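Local atomic coordinates of cytokinesis protein 2 (Saccharomyces cerevisiae, PDB entry 4WPE), a protein that mediates cytoskeletal rearrangements required for cytokinesis, forming rings that follow the septins and later the medial actin ring, and is represented here by its F-BAR domain. Residues A[161-164]-A[165-168]; A[209-212]-A[213-217]; A[243-246]-A[247-250]. One frame throughout, in Å; residues are numbered along the deposited sequence.

Contact 1 of 3, residues A[161-164]-A[165-168]; sequences QLNE and NNMI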
ATOM      1  N   GLN A 161      88.783  18.484 -24.609  1.00 58.60           N
ATOM      2  CA  GLN A 161      89.961  17.800 -25.126  1.00 59.05           C
ATOM      3  C   GLN A 161      90.287  18.269 -26.539  1.00 64.99           C
ATOM      4  O   GLN A 161      91.443  18.234 -26.957  1.00 68.46           O
ATOM      5  CB  GLN A 161      89.775  16.282 -25.086  1.00 48.58           C
ATOM      6  CG  GLN A 161      88.741  15.745 -26.039  1.00 60.46           C
ATOM      7  CD  GLN A 161      88.618  14.244 -25.944  1.00 66.12           C
ATOM      8  OE1 GLN A 161      89.280  13.612 -25.122  1.00 59.07           O
ATOM      9  NE2 GLN A 161      87.768  13.662 -26.782  1.00 72.40           N
ATOM     10  N   LEU A 162      89.271  18.721 -27.265  1.00 66.31           N
ATOM     11  CA  LEU A 162      89.493  19.316 -28.576  1.00 67.46           C
ATOM     12  C   LEU A 162      90.128  20.690 -28.404  1.00 69.01           C
ATOM     13  O   LEU A 162      90.780  21.220 -29.308  1.00 74.59           O
ATOM     14  CB  LEU A 162      88.179  19.420 -29.352  1.00 65.58           C
ATOM     15  CG  LEU A 162      88.278  19.895 -30.804  1.00 69.87           C
ATOM     16  CD1 LEU A 162      89.302  19.069 -31.578  1.00 64.28           C
ATOM     17  CD2 LEU A 162      86.913  19.854 -31.482  1.00 72.24           C
ATOM     18  N   ASN A 163      89.938  21.250 -27.217  1.00 63.69           N
ATOM     19  CA  ASN A 163      90.399  22.593 -26.900  1.00 65.54           C
ATOM     20  C   ASN A 163      91.823  22.609 -26.348  1.00 66.69           C
ATOM     21  O   ASN A 163      92.441  23.666 -26.217  1.00 60.49           O
ATOM     22  CB  ASN A 163      89.440  23.232 -25.897  1.00 60.63           C
ATOM     23  CG  ASN A 163      89.724  24.694 -25.667  1.00 67.56           C
ATOM     24  OD1 ASN A 163      90.455  25.054 -24.749  1.00 69.36           O
ATOM     25  ND2 ASN A 163      89.144  25.549 -26.499  1.00 76.18           N
ATOM     26  N   GLU A 164      92.337  21.422 -26.042  1.00 70.82           N
ATOM     27  CA  GLU A 164      93.593  21.280 -25.315  1.00 71.67           C
ATOM     28  C   GLU A 164      94.776  21.913 -26.041  1.00 68.58           C
ATOM     29  O   GLU A 164      95.717  22.391 -25.406  1.00 68.00           O
ATOM     30  CB  GLU A 164      93.869  19.797 -25.049  1.00 80.09           C
ATOM     31  CG  GLU A 164      95.037  19.525 -24.118  1.00 91.51           C
ATOM     32  CD  GLU A 164      95.080  18.083 -23.646  1.00101.33           C
ATOM     33  OE1 GLU A 164      94.396  17.234 -24.258  1.00105.30           O
ATOM     34  OE2 GLU A 164      95.797  17.799 -22.664  1.00104.72           O
ATOM     35  N   ASN A 165      94.716  21.938 -27.369  1.00 66.68           N
ATOM     36  CA  ASN A 165      95.831  22.428 -28.172  1.00 66.44           C
ATOM     37  C   ASN A 165      95.871  23.944 -28.337  1.00 65.91           C
ATOM     38  O   ASN A 165      96.875  24.495 -28.793  1.00 76.07           O
ATOM     39  CB  ASN A 165      95.803  21.771 -29.551  1.00 70.21           C
ATOM     40  CG  ASN A 165      96.406  20.384 -29.542  1.00 72.81           C
ATOM     41  OD1 ASN A 165      97.429  20.145 -28.900  1.00 63.82           O
ATOM     42  ND2 ASN A 165      95.772  19.457 -30.250  1.00 78.67           N
ATOM     43  N   ASN A 166      94.786  24.616 -27.970  1.00 51.00           N
ATOM     44  CA  ASN A 166      94.705  26.065 -28.127  1.00 50.25           C
ATOM     45  C   ASN A 166      95.107  26.810 -26.858  1.00 47.86           C
ATOM     46  O   ASN A 166      94.867  28.010 -26.730  1.00 53.38           O
ATOM     47  CB  ASN A 166      93.292  26.479 -28.539  1.00 66.06           C
ATOM     48  CG  ASN A 166      92.744  25.639 -29.673  1.00 71.23           C
ATOM     49  OD1 ASN A 166      93.477  25.238 -30.580  1.00 55.81           O
ATOM     50  ND2 ASN A 166      91.443  25.364 -29.627  1.00 77.39           N
HETATM   51  N   MSE A 167      95.717  26.095 -25.918  1.00 43.22           N
HETATM   52  CA  MSE A 167      96.084  26.689 -24.639  1.00 48.11           C
HETATM   53  C   MSE A 167      97.516  27.208 -24.668  1.00 57.76           C
HETATM   54  O   MSE A 167      98.445  26.473 -25.008  1.00 54.38           O
HETATM   55  CB  MSE A 167      95.908  25.674 -23.508  1.00 47.91           C
HETATM   56  CG  MSE A 167      94.483  25.155 -23.342  1.00 61.90           C
HETATM   57 SE   MSE A 167      93.219  26.503 -22.699  1.00 81.21          SE
HETATM   58  CE  MSE A 167      92.596  27.195 -24.403  1.00 40.78           C
ATOM     59  N   ILE A 168      97.686  28.476 -24.298  1.00 61.83           N
ATOM     60  CA  ILE A 168      98.976  29.142 -24.417  1.00 75.65           C
ATOM     61  C   ILE A 168      99.760  29.160 -23.103  1.00 81.84           C
ATOM     62  O   ILE A 168     100.831  28.558 -23.006  1.00 83.72           O
ATOM     63  CB  ILE A 168      98.803  30.590 -24.920  1.00 81.21           C
ATOM     64  CG1 ILE A 168      98.162  30.600 -26.311  1.00 78.51           C
ATOM     65  CG2 ILE A 168     100.141  31.302 -24.968  1.00 78.06           C
ATOM     66  CD1 ILE A 168      98.776  29.607 -27.280  1.00 72.67           C
TER
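Asn166 and Asn163 are joined by a backbone hydrogen bond that closes a turn between helix 76-162 and helix 170-259. Asn166 N donates to Asn163 O at 3.1 Å, with an N-H...O angle of 158°. The donor stands well above the carbonyl plane of Asn163. The bond spans three residues, and the backbone angles of Glu164 and Asn165 are those of a type I turn. Within 161-164, Glu164 N makes a weak bond back to Gln161 O.

The side chains add van der Waals contacts. Met167, modelled as selenomethionine, is the residue whose side chain sets out back over the turn. Its CG is anti to its own carbonyl carbon (chi1 -60°) and lies 3.7 Å from Glu164 O. Further bends in the chain then bring the methyl group to the side chain of Asn163, with Met167 CE 4.0 Å from Asn163 CG. The two side chains cross at about a right angle. Asn166 CB rests 3.7 Å from Asn163 O. The amide planes of Asn163 and Asn166 are nearly perpendicular, 83° apart.

The backbone is extended at Met167, in the loop that connects helix 76-162 to helix 170-259, two long helices of the F-BAR domain. The link lies at the surface, and it touches the start of the second helix: Met167 packs on Val173 and Asn176, and Asn163 also meets Asn176.

Contact 2 of 3, residues A[209-212]-A[213-217]; sequences IHEW and AQLSC
Trp212 O is gripped twice by Ser216, one helical turn on. Ser216 OG donates to Trp212 O at 2.7 Å, in the carbonyl plane, and Ser216 N donates to the same oxygen at 3.1 Å from above that plane. The hydroxyl reaches back because OG sits between the backbone N and the carbonyl carbon (chi1 58°). Ser216 CB lies over one face of the Trp212 indole in a CH-pi contact, 4.0 Å from the centroid of the six-membered ring and 18° off its normal.

Glu211 O also takes two donors. Leu215 N and Gln214 N both reach Glu211 O at 2.8 Å, Leu215 N nearly along the C=O axis. Gln214 N thus bonds three residues back instead of four, and helix 170-259 is kinked here. Leu215 CB adds a looser apolar contact, 4.4 Å from Trp212 CE3.

The indole meets Trp16 edge-to-face. It lies where three F-BAR helices meet, against nearly parallel Trp208 of its own helix, Val23 and Leu26 of helix 21-35 and Ile129 of helix 76-162. Trp212 and Ser216 are buried, so the hydroxyl gives its hydrogen to a backbone oxygen of its own helix, while the serine CB lies against the ring.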
ATOM      1  N   ILE A 209      54.139  -5.343 -12.022  1.00 49.61           N
ATOM      2  CA  ILE A 209      53.542  -6.517 -12.643  1.00 52.81           C
ATOM      3  C   ILE A 209      53.164  -7.537 -11.576  1.00 57.98           C
ATOM      4  O   ILE A 209      52.069  -8.099 -11.597  1.00 54.28           O
ATOM      5  CB  ILE A 209      54.502  -7.150 -13.667  1.00 58.98           C
ATOM      6  CG1 ILE A 209      54.597  -6.258 -14.909  1.00 67.26           C
ATOM      7  CG2 ILE A 209      54.040  -8.542 -14.054  1.00 56.96           C
ATOM      8  CD1 ILE A 209      55.538  -6.774 -15.970  1.00 63.54           C
ATOM      9  N   HIS A 210      54.074  -7.753 -10.632  1.00 67.07           N
ATOM     10  CA  HIS A 210      53.827  -8.639  -9.504  1.00 66.85           C
ATOM     11  C   HIS A 210      52.631  -8.154  -8.683  1.00 69.16           C
ATOM     12  O   HIS A 210      51.758  -8.942  -8.319  1.00 68.09           O
ATOM     13  CB  HIS A 210      55.081  -8.738  -8.629  1.00 67.60           C
ATOM     14  CG  HIS A 210      54.868  -9.467  -7.338  1.00 79.12           C
ATOM     15  ND1 HIS A 210      54.993 -10.834  -7.225  1.00 85.85           N
ATOM     16  CD2 HIS A 210      54.551  -9.013  -6.101  1.00 82.78           C
ATOM     17  CE1 HIS A 210      54.754 -11.193  -5.975  1.00 86.04           C
ATOM     18  NE2 HIS A 210      54.484 -10.108  -5.274  1.00 85.68           N
ATOM     19  N   GLU A 211      52.587  -6.853  -8.411  1.00 62.82           N
ATOM     20  CA  GLU A 211      51.522  -6.281  -7.594  1.00 53.54           C
ATOM     21  C   GLU A 211      50.189  -6.215  -8.327  1.00 64.58           C
ATOM     22  O   GLU A 211      49.161  -6.611  -7.780  1.00 78.67           O
ATOM     23  CB  GLU A 211      51.909  -4.882  -7.110  1.00 50.94           C
ATOM     24  CG  GLU A 211      52.946  -4.863  -5.994  1.00 66.02           C
ATOM     25  CD  GLU A 211      52.426  -5.432  -4.682  1.00 77.39           C
ATOM     26  OE1 GLU A 211      52.110  -4.635  -3.772  1.00 84.92           O
ATOM     27  OE2 GLU A 211      52.345  -6.673  -4.554  1.00 73.11           O
ATOM     28  N   TRP A 212      50.201  -5.714  -9.559  1.00 63.12           N
ATOM     29  CA  TRP A 212      48.960  -5.541 -10.317  1.00 60.56           C
ATOM     30  C   TRP A 212      48.262  -6.871 -10.588  1.00 62.29           C
ATOM     31  O   TRP A 212      47.044  -6.919 -10.754  1.00 68.10           O
ATOM     32  CB  TRP A 212      49.222  -4.819 -11.641  1.00 51.61           C
ATOM     33  CG  TRP A 212      47.979  -4.651 -12.459  1.00 57.00           C
ATOM     34  CD1 TRP A 212      47.705  -5.226 -13.665  1.00 59.32           C
ATOM     35  CD2 TRP A 212      46.823  -3.881 -12.111  1.00 57.83           C
ATOM     36  NE1 TRP A 212      46.458  -4.847 -14.099  1.00 55.88           N
ATOM     37  CE2 TRP A 212      45.895  -4.021 -13.162  1.00 56.63           C
ATOM     38  CE3 TRP A 212      46.486  -3.079 -11.017  1.00 53.19           C
ATOM     39  CZ2 TRP A 212      44.654  -3.390 -13.151  1.00 54.75           C
ATOM     40  CZ3 TRP A 212      45.251  -2.453 -11.006  1.00 54.81           C
ATOM     41  CH2 TRP A 212      44.352  -2.613 -12.067  1.00 54.85           C
ATOM     42  N   ALA A 213      49.037  -7.948 -10.631  1.00 63.16           N
ATOM     43  CA  ALA A 213      48.476  -9.281 -10.796  1.00 63.77           C
ATOM     44  C   ALA A 213      47.611  -9.634  -9.593  1.00 65.43           C
ATOM     45  O   ALA A 213      46.669 -10.421  -9.697  1.00 70.11           O
ATOM     46  CB  ALA A 213      49.587 -10.309 -10.978  1.00 62.99           C
ATOM     47  N   GLN A 214      47.942  -9.037  -8.452  1.00 61.94           N
ATOM     48  CA  GLN A 214      47.241  -9.295  -7.203  1.00 64.75           C
ATOM     49  C   GLN A 214      46.132  -8.284  -6.948  1.00 64.38           C
ATOM     50  O   GLN A 214      45.046  -8.644  -6.495  1.00 58.16           O
ATOM     51  CB  GLN A 214      48.221  -9.281  -6.029  1.00 63.67           C
ATOM     52  CG  GLN A 214      49.165 -10.469  -5.983  1.00 73.82           C
ATOM     53  CD  GLN A 214      50.032 -10.467  -4.740  1.00 88.20           C
ATOM     54  OE1 GLN A 214      50.390  -9.409  -4.219  1.00 96.55           O
ATOM     55  NE2 GLN A 214      50.371 -11.655  -4.252  1.00 89.39           N
ATOM     56  N   LEU A 215      46.407  -7.017  -7.233  1.00 65.77           N
ATOM     57  CA  LEU A 215      45.470  -5.952  -6.896  1.00 70.42           C
ATOM     58  C   LEU A 215      44.281  -5.908  -7.853  1.00 71.04           C
ATOM     59  O   LEU A 215      43.202  -5.441  -7.490  1.00 69.55           O
ATOM     60  CB  LEU A 215      46.188  -4.598  -6.865  1.00 70.37           C
ATOM     61  CG  LEU A 215      46.866  -4.243  -5.533  1.00 73.99           C
ATOM     62  CD1 LEU A 215      47.910  -5.271  -5.116  1.00 86.12           C
ATOM     63  CD2 LEU A 215      47.485  -2.857  -5.589  1.00 70.70           C
ATOM     64  N   SER A 216      44.473  -6.405  -9.071  1.00 68.14           N
ATOM     65  CA  SER A 216      43.366  -6.525 -10.010  1.00 61.29           C
ATOM     66  C   SER A 216      42.429  -7.630  -9.552  1.00 65.58           C
ATOM     67  O   SER A 216      41.232  -7.595  -9.827  1.00 76.21           O
ATOM     68  CB  SER A 216      43.872  -6.814 -11.421  1.00 63.89           C
ATOM     69  OG  SER A 216      44.634  -8.006 -11.439  1.00 70.83           O
ATOM     70  N   CYS A 217      42.981  -8.614  -8.851  1.00 64.61           N
ATOM     71  CA  CYS A 217      42.168  -9.674  -8.271  1.00 61.37           C
ATOM     72  C   CYS A 217      41.373  -9.133  -7.091  1.00 62.36           C
ATOM     73  O   CYS A 217      40.203  -9.480  -6.915  1.00 62.01           O
ATOM     74  CB  CYS A 217      43.032 -10.860  -7.837  1.00 53.84           C
ATOM     75  SG  CYS A 217      43.092 -12.208  -9.041  1.00124.73           S
TER

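Contact 3 of 3, residues A[243-246]-A[247-250]; sequences ETYI and LEQT
The backbone from Glu243 to Thr250 is regular alpha helix, with Leu247, Glu248, Gln249 and Thr250 each bonding through N to the carbonyl oxygen four residues back, Glu248 N to Thr244 O at 2.7 Å. Among the side chains, Thr250 OG1 adds a second bond to Ile246 O at 3.0 Å. Thr250 N and Thr250 OG1 approach that oxygen from opposite faces of its carbonyl plane.

Glu248 carries most of the side-chain contact. Its CG is anti to the carbonyl carbon (chi1 -66°), and the extended chain runs back beside Thr244 and Tyr245, pointing the same way as both. Glu248 CD lies 3.7 Å from Thr244 CG2. Glu248 OE1 meets the Tyr245 ring at its edge, 3.5 Å from Tyr245 CD1, with carboxylate and ring nearly coplanar.

The contact lies at the dimer interface: Tyr245 packs on Arg92, Glu248 on Tyr245 and Gln249 on Gln249, each partner being of the second subunit. Within its own chain, Glu248 OE2 forms a salt bridge with Arg92 and a hydrogen bond with His96, both on helix 76-162. With an alanine here, Arg92 would probably lose its charge partner and His96 this bond, and a gap would open beside Thr244. Glu248 is buried, so its charge is likely to be stabilised by Arg92, while OE1 lies against the methyl of Thr244 and the ring edge of Tyr245.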
ATOM      1  N   GLU A 243       5.767 -12.507   0.224  1.00 63.48           N
ATOM      2  CA  GLU A 243       5.066 -13.098   1.355  1.00 63.51           C
ATOM      3  C   GLU A 243       3.802 -12.314   1.672  1.00 64.01           C
ATOM      4  O   GLU A 243       2.782 -12.895   2.042  1.00 71.76           O
ATOM      5  CB  GLU A 243       5.979 -13.161   2.580  1.00 72.91           C
ATOM      6  CG  GLU A 243       6.936 -14.344   2.568  1.00 89.94           C
ATOM      7  CD  GLU A 243       7.977 -14.266   3.666  1.00105.10           C
ATOM      8  OE1 GLU A 243       8.277 -13.142   4.123  1.00110.27           O
ATOM      9  OE2 GLU A 243       8.496 -15.327   4.074  1.00108.79           O
ATOM     10  N   THR A 244       3.867 -10.998   1.506  1.00 55.21           N
ATOM     11  CA  THR A 244       2.703 -10.152   1.732  1.00 58.66           C
ATOM     12  C   THR A 244       1.611 -10.409   0.700  1.00 57.38           C
ATOM     13  O   THR A 244       0.455 -10.636   1.051  1.00 70.83           O
ATOM     14  CB  THR A 244       3.071  -8.664   1.694  1.00 57.51           C
ATOM     15  OG1 THR A 244       4.077  -8.397   2.678  1.00 48.38           O
ATOM     16  CG2 THR A 244       1.844  -7.808   1.978  1.00 43.16           C
ATOM     17  N   TYR A 245       1.990 -10.376  -0.573  1.00 57.84           N
ATOM     18  CA  TYR A 245       1.041 -10.533  -1.670  1.00 58.03           C
ATOM     19  C   TYR A 245       0.355 -11.898  -1.625  1.00 65.42           C
ATOM     20  O   TYR A 245      -0.828 -12.018  -1.939  1.00 71.46           O
ATOM     21  CB  TYR A 245       1.748 -10.340  -3.014  1.00 49.63           C
ATOM     22  CG  TYR A 245       2.539  -9.049  -3.114  1.00 48.26           C
ATOM     23  CD1 TYR A 245       2.095  -7.888  -2.494  1.00 45.85           C
ATOM     24  CD2 TYR A 245       3.736  -8.995  -3.823  1.00 57.21           C
ATOM     25  CE1 TYR A 245       2.816  -6.706  -2.580  1.00 43.45           C
ATOM     26  CE2 TYR A 245       4.465  -7.819  -3.914  1.00 51.01           C
ATOM     27  CZ  TYR A 245       3.998  -6.678  -3.291  1.00 51.33           C
ATOM     28  OH  TYR A 245       4.715  -5.507  -3.375  1.00 54.38           O
ATOM     29  N   ILE A 246       1.102 -12.923  -1.229  1.00 66.33           N
ATOM     30  CA  ILE A 246       0.549 -14.267  -1.121  1.00 65.10           C
ATOM     31  C   ILE A 246      -0.409 -14.338   0.067  1.00 66.69           C
ATOM     32  O   ILE A 246      -1.444 -15.005   0.007  1.00 74.20           O
ATOM     33  CB  ILE A 246       1.666 -15.324  -0.990  1.00 61.23           C
ATOM     34  CG1 ILE A 246       2.141 -15.751  -2.379  1.00 68.47           C
ATOM     35  CG2 ILE A 246       1.180 -16.549  -0.245  1.00 59.90           C
ATOM     36  CD1 ILE A 246       3.498 -16.404  -2.388  1.00 74.07           C
ATOM     37  N   LEU A 247      -0.075 -13.623   1.137  1.00 63.51           N
ATOM     38  CA  LEU A 247      -0.953 -13.535   2.299  1.00 62.33           C
ATOM     39  C   LEU A 247      -2.234 -12.780   1.964  1.00 73.41           C
ATOM     40  O   LEU A 247      -3.333 -13.228   2.300  1.00 81.31           O
ATOM     41  CB  LEU A 247      -0.238 -12.857   3.470  1.00 53.49           C
ATOM     42  CG  LEU A 247      -1.112 -12.424   4.652  1.00 54.28           C
ATOM     43  CD1 LEU A 247      -0.438 -12.777   5.966  1.00 49.00           C
ATOM     44  CD2 LEU A 247      -1.409 -10.928   4.598  1.00 58.84           C
ATOM     45  N   GLU A 248      -2.086 -11.633   1.308  1.00 66.48           N
ATOM     46  CA  GLU A 248      -3.227 -10.788   0.967  1.00 62.75           C
ATOM     47  C   GLU A 248      -4.211 -11.522   0.065  1.00 63.16           C
ATOM     48  O   GLU A 248      -5.416 -11.281   0.120  1.00 66.27           O
ATOM     49  CB  GLU A 248      -2.757  -9.493   0.297  1.00 51.12           C
ATOM     50  CG  GLU A 248      -1.961  -8.583   1.224  1.00 54.45           C
ATOM     51  CD  GLU A 248      -1.522  -7.291   0.559  1.00 68.01           C
ATOM     52  OE1 GLU A 248      -0.570  -7.323  -0.254  1.00 71.67           O
ATOM     53  OE2 GLU A 248      -2.127  -6.240   0.856  1.00 68.95           O
ATOM     54  N   GLN A 249      -3.691 -12.425  -0.759  1.00 62.82           N
ATOM     55  CA  GLN A 249      -4.545 -13.231  -1.619  1.00 72.08           C
ATOM     56  C   GLN A 249      -5.372 -14.214  -0.789  1.00 68.79           C
ATOM     57  O   GLN A 249      -6.565 -14.390  -1.026  1.00 72.95           O
ATOM     58  CB  GLN A 249      -3.709 -13.974  -2.665  1.00 77.08           C
ATOM     59  CG  GLN A 249      -4.484 -15.017  -3.455  1.00 88.39           C
ATOM     60  CD  GLN A 249      -3.667 -15.625  -4.578  1.00 99.20           C
ATOM     61  OE1 GLN A 249      -2.437 -15.643  -4.528  1.00101.40           O
ATOM     62  NE2 GLN A 249      -4.349 -16.119  -5.606  1.00104.45           N
ATOM     63  N   THR A 250      -4.731 -14.836   0.194  1.00 65.67           N
ATOM     64  CA  THR A 250      -5.389 -15.818   1.050  1.00 63.63           C
ATOM     65  C   THR A 250      -6.510 -15.183   1.866  1.00 65.12           C
ATOM     66  O   THR A 250      -7.536 -15.811   2.128  1.00 71.68           O
ATOM     67  CB  THR A 250      -4.379 -16.484   2.007  1.00 63.72           C
ATOM     68  OG1 THR A 250      -3.271 -16.992   1.254  1.00 68.22           O
ATOM     69  CG2 THR A 250      -5.026 -17.629   2.768  1.00 67.15           C
TER

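How the contacts relate
The three contacts come in series along the chain, all within the F-BAR range. Contact 1 is at the junction of helix 76-162 and helix 170-259, about 73 Å from the centre of the chain. Contacts 2 and 3 are both on helix 170-259, their centres about 50 Å apart and on opposite sides of the chain's centre. Contacts 1 and 2 are about 57 Å apart between centres, on the same side; contacts 1 and 3 are about 104 Å apart. No two contacts touch. One pair of long helices thus carries an exposed loop at the tip, a kinked turn and a dimer contact, consistent with the elongated F-BAR dimer.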